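Local coordinates for Peptide/nickel transport system substrate-binding protein (Listeria monocytogenes serotype 1/2a, PDB 5KZT) that binds peptides as an OppA-type substrate-binding protein and probably hands them to a membrane transporter for uptake, at residues G236-L239 against Y240-K244. Residues are numbered along the deposited sequence; the frame is centred on the assembly and turned at random.
Sequences GLNL and YNTDK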
loop_
_atom_site.group_PDB
_atom_site.type_symbol
_atom_site.label_atom_id
_atom_site.label_comp_id
_atom_site.label_asym_id
_atom_site.label_seq_id
_atom_site.Cartn_x
_atom_site.Cartn_y
_atom_site.Cartn_z
ATOM N N GLY A 236 -7.810 -18.962 -12.373
ATOM C CA GLY A 236 -8.130 -19.012 -10.941
ATOM C C GLY A 236 -9.377 -19.828 -10.645
ATOM O O GLY A 236 -9.384 -20.676 -9.753
ATOM N N LEU A 237 -10.426 -19.582 -11.414
ATOM C CA LEU A 237 -11.702 -20.270 -11.222
ATOM C C LEU A 237 -11.595 -21.786 -11.458
ATOM O O LEU A 237 -12.123 -22.582 -10.674
ATOM C CB LEU A 237 -12.778 -19.643 -12.124
ATOM C CG LEU A 237 -14.236 -19.987 -11.839
ATOM C CD1 LEU A 237 -14.581 -19.820 -10.359
ATOM C CD2 LEU A 237 -15.125 -19.103 -12.699
ATOM N N ASN A 238 -10.899 -22.184 -12.522
ATOM C CA ASN A 238 -10.668 -23.597 -12.778
ATOM C C ASN A 238 -9.898 -24.274 -11.626
ATOM O O ASN A 238 -10.186 -25.408 -11.262
ATOM C CB ASN A 238 -9.927 -23.783 -14.094
ATOM C CG ASN A 238 -9.559 -25.218 -14.340
ATOM O OD1 ASN A 238 -10.432 -26.050 -14.576
ATOM N ND2 ASN A 238 -8.279 -25.534 -14.250
ATOM N N LEU A 239 -8.915 -23.573 -11.067
ATOM C CA LEU A 239 -8.139 -24.106 -9.948
ATOM C C LEU A 239 -9.026 -24.250 -8.693
ATOM O O LEU A 239 -8.941 -25.253 -7.976
ATOM C CB LEU A 239 -6.931 -23.217 -9.671
ATOM C CG LEU A 239 -5.812 -23.218 -10.719
ATOM C CD1 LEU A 239 -4.786 -22.155 -10.379
ATOM C CD2 LEU A 239 -5.135 -24.583 -10.824
ATOM N N TYR A 240 -9.895 -23.270 -8.469
ATOM C CA TYR A 240 -10.866 -23.305 -7.378
ATOM C C TYR A 240 -11.857 -24.478 -7.533
ATOM O O TYR A 240 -12.138 -25.176 -6.572
ATOM C CB TYR A 240 -11.613 -21.978 -7.317
ATOM C CG TYR A 240 -12.605 -21.835 -6.184
ATOM C CD1 TYR A 240 -13.926 -22.243 -6.324
ATOM C CD2 TYR A 240 -12.224 -21.252 -4.972
ATOM C CE1 TYR A 240 -14.842 -22.100 -5.287
ATOM C CE2 TYR A 240 -13.134 -21.105 -3.929
ATOM C CZ TYR A 240 -14.431 -21.544 -4.091
ATOM O OH TYR A 240 -15.312 -21.358 -3.059
ATOM N N ASN A 241 -12.372 -24.677 -8.745
ATOM C CA ASN A 241 -13.346 -25.751 -9.015
ATOM C C ASN A 241 -12.746 -27.136 -9.038
ATOM O O ASN A 241 -13.494 -28.108 -8.941
ATOM C CB ASN A 241 -14.031 -25.522 -10.361
ATOM C CG ASN A 241 -14.922 -24.307 -10.359
ATOM O OD1 ASN A 241 -15.477 -23.944 -9.342
ATOM N ND2 ASN A 241 -15.067 -23.677 -11.510
ATOM N N THR A 242 -11.425 -27.234 -9.221
ATOM C CA THR A 242 -10.701 -28.505 -9.116
ATOM C C THR A 242 -9.999 -28.657 -7.765
ATOM O O THR A 242 -9.163 -29.531 -7.623
ATOM C CB THR A 242 -9.716 -28.714 -10.295
ATOM O OG1 THR A 242 -8.804 -27.617 -10.393
ATOM C CG2 THR A 242 -10.476 -28.838 -11.584
ATOM N N ASP A 243 -10.377 -27.822 -6.789
ATOM C CA ASP A 243 -9.865 -27.847 -5.399
ATOM C C ASP A 243 -8.361 -27.658 -5.236
ATOM O O ASP A 243 -7.782 -28.139 -4.268
ATOM C CB ASP A 243 -10.320 -29.128 -4.690
ATOM C CG ASP A 243 -11.834 -29.272 -4.670
ATOM O OD1 ASP A 243 -12.532 -28.264 -4.423
ATOM O OD2 ASP A 243 -12.327 -30.378 -4.891
ATOM N N LYS A 244 -7.739 -26.940 -6.170
ATOM C CA LYS A 244 -6.302 -26.634 -6.105
ATOM C C LYS A 244 -6.031 -25.316 -5.407
ATOM O O LYS A 244 -4.910 -25.073 -4.964
ATOM C CB LYS A 244 -5.695 -26.606 -7.505
ATOM C CG LYS A 244 -5.885 -27.877 -8.313
ATOM C CD LYS A 244 -5.056 -29.007 -7.771
ATOM C CE LYS A 244 -5.243 -30.254 -8.608
ATOM N NZ LYS A 244 -4.498 -31.369 -7.962
#
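G236 O receives the amide of Y240 at 2.9 Å, a regular bond of the last turns of helix 233-241; buried G236 takes part through its backbone carbonyl. L237 O takes N241 N in the same way. The leucine side chain, its CG anti to the backbone N (chi1 -166°), slants across that of N241, and L237 CG lies 3.8 Å from N241 ND2; the L237 side chain also touches L502 of strand 491-503, while the amide of N241 suits the exposed flank. N238 O is gripped twice, by T242 N at 3.0 Å and by T242 OG1 at 2.7 Å, the two donors coming from opposite faces of the carbonyl plane. The threonine hydroxyl reaches back because chi1 of 56° sets OG1 between its own N and carbonyl carbon. L239 O turns instead to K244 N, 2.7 Å away, and L239 CD2 meets K244 CB at 3.9 Å; touching V230 and V245 too, L239 suits its place as an aliphatic residue. K504 reaches Y240 O, forms a salt bridge with D243 and a cation-pi contact with the Y240 ring. With D243 at positive phi (59°) as C-prime residue, K244 N to L239 O, enclosing D243 N to Y240 O, makes the Schellman motif that ends the helix.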